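Side-chain contacts in clavulanic acid biosynthesis oligopeptide binding protein 2 (Streptomyces clavuligerus, PDB 2WOL), which belongs to the family 5 extracellular solute-binding proteins and probably binds oligopeptides, within the pathway that makes the beta-lactamase inhibitor clavulanic acid: residues L58-R61 with L62-T66; A237-P240 with I241-A244; T287-E290 with V291-S294. All blocks are in the same frame, centred on the assembly; numbering follows the deposited sequence.

Interaction 1. Residues L58-R61 with L62-T66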
loop_
_atom_site.group_PDB
_atom_site.type_symbol
_atom_site.label_atom_id
_atom_site.label_comp_id
_atom_site.label_asym_id
_atom_site.label_seq_id
_atom_site.Cartn_x
_atom_site.Cartn_y
_atom_site.Cartn_z
ATOM N N LEU A 58 1.375 -0.388 -9.707
ATOM C CA LEU A 58 2.703 -0.518 -10.288
ATOM C C LEU A 58 2.629 -0.658 -11.813
ATOM O O LEU A 58 3.375 -0.001 -12.541
ATOM C CB LEU A 58 3.392 -1.731 -9.658
ATOM C CG LEU A 58 4.856 -2.029 -9.959
ATOM C CD1 LEU A 58 5.756 -0.998 -9.279
ATOM C CD2 LEU A 58 5.161 -3.433 -9.476
ATOM N N LEU A 59 1.717 -1.507 -12.286
ATOM C CA LEU A 59 1.487 -1.689 -13.718
ATOM C C LEU A 59 0.975 -0.409 -14.385
ATOM O O LEU A 59 1.278 -0.141 -15.550
ATOM C CB LEU A 59 0.501 -2.834 -13.946
ATOM C CG LEU A 59 0.163 -3.229 -15.382
ATOM C CD1 LEU A 59 1.365 -3.846 -16.084
ATOM C CD2 LEU A 59 -1.007 -4.187 -15.368
ATOM N N GLN A 60 0.192 0.373 -13.646
ATOM C CA GLN A 60 -0.336 1.633 -14.165
ATOM C C GLN A 60 0.749 2.648 -14.529
ATOM O O GLN A 60 0.509 3.561 -15.319
ATOM C CB GLN A 60 -1.359 2.238 -13.195
ATOM C CG GLN A 60 -2.753 1.627 -13.344
ATOM C CD GLN A 60 -3.436 1.996 -14.653
ATOM O OE1 GLN A 60 -3.003 2.903 -15.368
ATOM N NE2 GLN A 60 -4.517 1.295 -14.964
ATOM N N ARG A 61 1.946 2.481 -13.971
ATOM C CA ARG A 61 3.066 3.350 -14.335
ATOM C C ARG A 61 3.458 3.180 -15.813
ATOM O O ARG A 61 4.067 4.068 -16.400
ATOM C CB ARG A 61 4.262 3.133 -13.400
ATOM C CG ARG A 61 4.070 3.785 -12.036
ATOM C CD ARG A 61 5.051 3.278 -10.985
ATOM N NE ARG A 61 6.458 3.614 -11.242
ATOM C CZ ARG A 61 7.009 4.814 -11.052
ATOM N NH1 ARG A 61 6.280 5.853 -10.654
ATOM N NH2 ARG A 61 8.304 4.981 -11.286
ATOM N N LEU A 62 3.095 2.044 -16.407
ATOM C CA LEU A 62 3.318 1.816 -17.843
ATOM C C LEU A 62 2.189 2.356 -18.715
ATOM O O LEU A 62 2.408 2.705 -19.880
ATOM C CB LEU A 62 3.469 0.321 -18.138
ATOM C CG LEU A 62 4.734 -0.401 -17.669
ATOM C CD1 LEU A 62 4.609 -0.860 -16.219
ATOM C CD2 LEU A 62 5.004 -1.594 -18.568
ATOM N N LEU A 63 0.983 2.400 -18.149
ATOM C CA LEU A 63 -0.240 2.669 -18.910
ATOM C C LEU A 63 -0.713 4.115 -18.868
ATOM O O LEU A 63 -1.258 4.619 -19.851
ATOM C CB LEU A 63 -1.367 1.756 -18.419
ATOM C CG LEU A 63 -1.224 0.256 -18.675
ATOM C CD1 LEU A 63 -2.280 -0.498 -17.884
ATOM C CD2 LEU A 63 -1.332 -0.050 -20.160
ATOM N N ASN A 64 -0.541 4.776 -17.731
ATOM C CA ASN A 64 -1.083 6.116 -17.568
ATOM C C ASN A 64 -0.165 7.033 -16.801
ATOM O O ASN A 64 0.382 6.656 -15.762
ATOM C CB ASN A 64 -2.456 6.066 -16.895
ATOM C CG ASN A 64 -3.536 5.543 -17.821
ATOM O OD1 ASN A 64 -3.894 6.193 -18.807
ATOM N ND2 ASN A 64 -4.052 4.355 -17.518
ATOM N N ARG A 65 0.003 8.240 -17.322
ATOM C CA ARG A 65 0.743 9.271 -16.623
ATOM C C ARG A 65 -0.181 10.015 -15.665
ATOM O O ARG A 65 -1.405 9.927 -15.770
ATOM C CB ARG A 65 1.384 10.230 -17.623
ATOM C CG ARG A 65 2.377 9.557 -18.560
ATOM C CD ARG A 65 2.961 10.548 -19.546
ATOM N NE ARG A 65 3.782 11.558 -18.888
ATOM C CZ ARG A 65 4.496 12.479 -19.530
ATOM N NH1 ARG A 65 4.490 12.525 -20.855
ATOM N NH2 ARG A 65 5.217 13.356 -18.846
ATOM N N THR A 66 0.420 10.736 -14.725
ATOM C CA THR A 66 -0.311 11.483 -13.709
ATOM C C THR A 66 0.370 12.842 -13.556
ATOM O O THR A 66 1.448 13.053 -14.115
ATOM C CB THR A 66 -0.320 10.718 -12.364
ATOM O OG1 THR A 66 0.994 10.208 -12.104
ATOM C CG2 THR A 66 -1.291 9.541 -12.411
HETATM O O HOH W 1 -5.822 1.741 -17.595
#
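The amides of Gln60 and Asn64, one helical turn apart, lie nearly in a common plane, 15° between them, and meet edge to edge. Asn64 ND2 donates to Gln60 OE1 over 2.8 Å, almost straight and onto a lone pair in the carbonyl plane. A water continues the pairing at the same edge: it accepts from Gln60 NE2 (3.0 Å) and more weakly from Asn64 ND2. Leu63 occupies one face of the Gln60 amide, its CB 3.6 Å from OE1 and its CD1 4.1 Å from NE2. The bend at chi2 (-69°) folds Gln60 along the helix toward Asn64, and Asn64 OD1, bonded to Ser212 N, helps fix the rotation of the second amide.

The backbone repeats the link. Gln60 O accepts from both Leu63 N and Asn64 N, the latter at 2.9 Å and the straighter of the two. Around the helix, Leu59 packs loosely on its successors, CD1 reaching Leu62 CD1 and CG reaching Leu63 CD1, both at 4.4 Å; Leu59 and Leu63 also rest on Leu228 of strand 225-230. Such an i to i+4 amide pair, with one carbonyl shared by i+3 and i+4 donors, belongs here to the last turn of helix 54-63, where a buried helix passes into loop above a beta sheet.

Interaction 2. Residues A237-P240 with I241-A244; sequences ATDP and IRPA
Between Asp239 and Arg242 the chain makes a tight bend: both of these residues are extended, whereas Pro240 (phi/psi -83°/0°) and Ile241 turn the backbone between them. The bend brings two successive amides round to one oxygen. Asp239 OD1 accepts from Ile241 N at 2.8 Å and from Arg242 N at 2.9 Å, the first nearly along the C-O direction and the second from above the carboxylate plane. The bond to the residue two positions on defines an Asx turn, and the further bond from Arg242 N tightens it. A water lies between Asp239 O and Arg242 O, across the two arms of the bend.

The Asp239 side chain, its CG turned away from the backbone N, carries the carboxylate forward over the turn, where OD2 forms a salt bridge with Arg242. That salt bridge runs from NH1 to OD2 over 3.0 Å, on the syn side of the carboxylate, with the two flat groups 70° apart. The arginine chain, extended from CG to NE, climbs past the acid, its CD 3.4 Å from OD2. Ile241 covers one guanidinium face, CG2 standing 4.3 Å above its centre, while its CG1 touches Pro240 CG at 4.1 Å.

Further partners complete both ends. Trp234 NE1 donates to Asp239 OD2, and Arg242 uses NE for Arg61 O and NH2 for Asp84. The turn lies in the loop joining strands 225-230 and 248-253 of the five-stranded mixed sheet; its arginine reaches the end of helix 54-63, and both Ile241 and Arg242 pack on Ala69 of strand 68-69.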
loop_
_atom_site.group_PDB
_atom_site.type_symbol
_atom_site.label_atom_id
_atom_site.label_comp_id
_atom_site.label_asym_id
_atom_site.label_seq_id
_atom_site.Cartn_x
_atom_site.Cartn_y
_atom_site.Cartn_z
ATOM N N ALA A 237 10.407 12.539 -25.089
ATOM C CA ALA A 237 11.045 13.809 -24.735
ATOM C C ALA A 237 10.289 14.587 -23.659
ATOM O O ALA A 237 10.849 15.497 -23.037
ATOM C CB ALA A 237 11.235 14.670 -25.980
ATOM N N THR A 238 9.026 14.223 -23.439
ATOM C CA THR A 238 8.165 14.922 -22.481
ATOM C C THR A 238 8.002 14.170 -21.161
ATOM O O THR A 238 7.323 14.647 -20.251
ATOM C CB THR A 238 6.760 15.188 -23.061
ATOM O OG1 THR A 238 6.019 13.957 -23.143
ATOM C CG2 THR A 238 6.855 15.825 -24.442
ATOM N N ASP A 239 8.625 12.999 -21.063
ATOM C CA ASP A 239 8.433 12.129 -19.908
ATOM C C ASP A 239 9.737 11.965 -19.126
ATOM O O ASP A 239 10.656 11.300 -19.605
ATOM C CB ASP A 239 7.899 10.770 -20.367
ATOM C CG ASP A 239 7.377 9.925 -19.219
ATOM O OD1 ASP A 239 8.006 9.914 -18.141
ATOM O OD2 ASP A 239 6.336 9.264 -19.407
ATOM N N PRO A 240 9.818 12.574 -17.922
ATOM C CA PRO A 240 11.020 12.495 -17.086
ATOM C C PRO A 240 11.106 11.226 -16.229
ATOM O O PRO A 240 12.081 11.052 -15.488
ATOM C CB PRO A 240 10.886 13.723 -16.185
ATOM C CG PRO A 240 9.408 13.870 -15.997
ATOM C CD PRO A 240 8.768 13.396 -17.285
ATOM N N ILE A 241 10.099 10.359 -16.329
ATOM C CA ILE A 241 9.972 9.192 -15.447
ATOM C C ILE A 241 10.278 7.870 -16.163
ATOM O O ILE A 241 10.999 7.017 -15.631
ATOM C CB ILE A 241 8.534 9.104 -14.821
ATOM C CG1 ILE A 241 8.098 10.435 -14.170
ATOM C CG2 ILE A 241 8.402 7.896 -13.864
ATOM C CD1 ILE A 241 8.821 10.814 -12.883
ATOM N N ARG A 242 9.740 7.713 -17.370
ATOM C CA ARG A 242 9.608 6.400 -17.997
ATOM C C ARG A 242 10.550 6.158 -19.179
ATOM O O ARG A 242 10.452 6.850 -20.194
ATOM C CB ARG A 242 8.156 6.190 -18.438
ATOM C CG ARG A 242 7.176 6.275 -17.289
ATOM C CD ARG A 242 5.746 6.386 -17.757
ATOM N NE ARG A 242 4.872 6.680 -16.626
ATOM C CZ ARG A 242 4.697 7.894 -16.113
ATOM N NH1 ARG A 242 5.309 8.944 -16.653
ATOM N NH2 ARG A 242 3.901 8.064 -15.068
ATOM N N PRO A 243 11.461 5.169 -19.053
ATOM C CA PRO A 243 12.357 4.842 -20.171
ATOM C C PRO A 243 11.731 4.014 -21.296
ATOM O O PRO A 243 12.292 3.955 -22.388
ATOM C CB PRO A 243 13.475 4.047 -19.497
ATOM C CG PRO A 243 12.812 3.384 -18.352
ATOM C CD PRO A 243 11.743 4.336 -17.868
ATOM N N ALA A 244 10.598 3.358 -21.028
ATOM C CA ALA A 244 9.867 2.570 -22.031
ATOM C C ALA A 244 10.771 1.724 -22.929
ATOM O O ALA A 244 10.774 1.869 -24.154
ATOM C CB ALA A 244 8.967 3.472 -22.863
HETATM O O HOH W 2 11.517 8.975 -21.307
#

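Interaction 3. Residues T287-E290 with V291-S294; sequences TADE and VLRS
Arg293 NH1 reaches back to Thr287 O, six residues earlier, and donates to it over 2.8 Å. The bond lies in the carbonyl plane, on a lone pair, and within 6° of the guanidinium plane, so the carbonyl sits squarely at the edge of the flat group. The aliphatic part of the arginine runs alongside the same oxygen, with CD at 3.2 Å from Thr287 O. Beside it, Asp289 OD1 accepts from Leu292 N at 3.0 Å through its anti lone pair, and Leu292 CG packs against Asp289 CB at 3.9 Å. The backbone ties the same turn together: Arg293 N donates to Asp289 O over 2.8 Å.

These groups are placed by a few torsions and neighbours. CG of Asp289 is trans to its amide nitrogen (chi1 -173°); this places the carboxylate beside the first turn of helix 290-293. The bend of Arg293 at chi3 turns its guanidinium toward Thr287. Glu290 crosses the arginine chain, its OE1 4.2 Å from Arg293 CD; OE1 stays 4.9 Å from Arg293 NE, so the opposite charges are near each other without contact, and any attraction is probably modest.

Farther out, Trp17 makes a cation-pi contact with Arg293 and also touches Thr287, whose hydroxyl is bonded to Gln283 O. Leu292 faces inward against Pro10 and Phe534, the latter on strand 523-534, and Ser294 OG joins Val291 O to Gly14 N. The arrangement is a helix N-cap: Asp289 ends the link from helix 280-288 and starts the short helix 290-293, whose first backbone amides the negative carboxylate probably also favours electrostatically.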
loop_
_atom_site.group_PDB
_atom_site.type_symbol
_atom_site.label_atom_id
_atom_site.label_comp_id
_atom_site.label_asym_id
_atom_site.label_seq_id
_atom_site.Cartn_x
_atom_site.Cartn_y
_atom_site.Cartn_z
ATOM N N THR A 287 17.356 -19.355 -1.238
ATOM C CA THR A 287 18.215 -18.859 -0.160
ATOM C C THR A 287 19.353 -19.812 0.197
ATOM O O THR A 287 20.326 -19.402 0.830
ATOM C CB THR A 287 17.417 -18.540 1.126
ATOM O OG1 THR A 287 16.683 -19.699 1.543
ATOM C CG2 THR A 287 16.459 -17.376 0.898
ATOM N N ALA A 288 19.229 -21.077 -0.201
ATOM C CA ALA A 288 20.246 -22.085 0.112
ATOM C C ALA A 288 21.281 -22.265 -0.997
ATOM O O ALA A 288 22.393 -22.728 -0.737
ATOM C CB ALA A 288 19.591 -23.421 0.454
ATOM N N ASP A 289 20.909 -21.909 -2.226
ATOM C CA ASP A 289 21.789 -22.060 -3.384
ATOM C C ASP A 289 22.532 -20.755 -3.656
ATOM O O ASP A 289 21.911 -19.701 -3.793
ATOM C CB ASP A 289 20.984 -22.479 -4.616
ATOM C CG ASP A 289 21.866 -22.803 -5.805
ATOM O OD1 ASP A 289 21.999 -21.943 -6.703
ATOM O OD2 ASP A 289 22.439 -23.914 -5.835
ATOM N N GLU A 290 23.858 -20.837 -3.742
ATOM C CA GLU A 290 24.703 -19.650 -3.886
ATOM C C GLU A 290 24.431 -18.883 -5.184
ATOM O O GLU A 290 24.439 -17.651 -5.192
ATOM C CB GLU A 290 26.189 -20.023 -3.757
ATOM C CG GLU A 290 27.154 -18.840 -3.563
ATOM C CD GLU A 290 27.033 -18.131 -2.206
ATOM O OE1 GLU A 290 26.431 -18.687 -1.256
ATOM O OE2 GLU A 290 27.561 -17.003 -2.092
ATOM N N VAL A 291 24.181 -19.611 -6.270
ATOM C CA VAL A 291 23.830 -18.981 -7.542
ATOM C C VAL A 291 22.450 -18.313 -7.451
ATOM O O VAL A 291 22.294 -17.157 -7.842
ATOM C CB VAL A 291 23.899 -19.975 -8.729
ATOM C CG1 VAL A 291 23.410 -19.320 -10.012
ATOM C CG2 VAL A 291 25.328 -20.487 -8.916
ATOM N N LEU A 292 21.466 -19.032 -6.917
ATOM C CA LEU A 292 20.115 -18.484 -6.763
ATOM C C LEU A 292 20.040 -17.281 -5.811
ATOM O O LEU A 292 19.282 -16.339 -6.059
ATOM C CB LEU A 292 19.124 -19.580 -6.349
ATOM C CG LEU A 292 18.830 -20.681 -7.380
ATOM C CD1 LEU A 292 17.769 -21.630 -6.843
ATOM C CD2 LEU A 292 18.406 -20.121 -8.737
ATOM N N ARG A 293 20.834 -17.308 -4.742
ATOM C CA ARG A 293 20.932 -16.180 -3.808
ATOM C C ARG A 293 21.318 -14.886 -4.520
ATOM O O ARG A 293 20.837 -13.807 -4.169
ATOM C CB ARG A 293 21.963 -16.464 -2.718
ATOM C CG ARG A 293 21.472 -17.338 -1.589
ATOM C CD ARG A 293 22.517 -17.407 -0.482
ATOM N NE ARG A 293 22.575 -16.166 0.289
ATOM C CZ ARG A 293 21.759 -15.872 1.297
ATOM N NH1 ARG A 293 20.814 -16.731 1.669
ATOM N NH2 ARG A 293 21.884 -14.719 1.940
ATOM N N SER A 294 22.189 -15.008 -5.520
ATOM C CA SER A 294 22.687 -13.857 -6.262
ATOM C C SER A 294 21.606 -13.210 -7.136
ATOM O O SER A 294 21.788 -12.092 -7.623
ATOM C CB SER A 294 23.917 -14.243 -7.092
ATOM O OG SER A 294 23.561 -14.995 -8.236
#

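Interactions 1 and 2 are buried neighbours, their centres 12 Å apart, and join directly: besides the arginine bond to the helix end, the carbonyl of Thr238 receives Arg65 NH2. Together they fasten the end of helix 54-63 to the loop between strands 225-230 and 248-253. Interaction 3 is apart from both, its nearest atoms about 19 Å from interaction 1, and it is partly exposed, at a junction of two helices beside strand 523-534. Within 58-66 the contact itself is made by neutral amides and leucines, its arginines turning to outside acids, whereas 237-244 holds an ion pair of its own; in 287-294 an aspartate serves a helix start while the arginine serves a carbonyl.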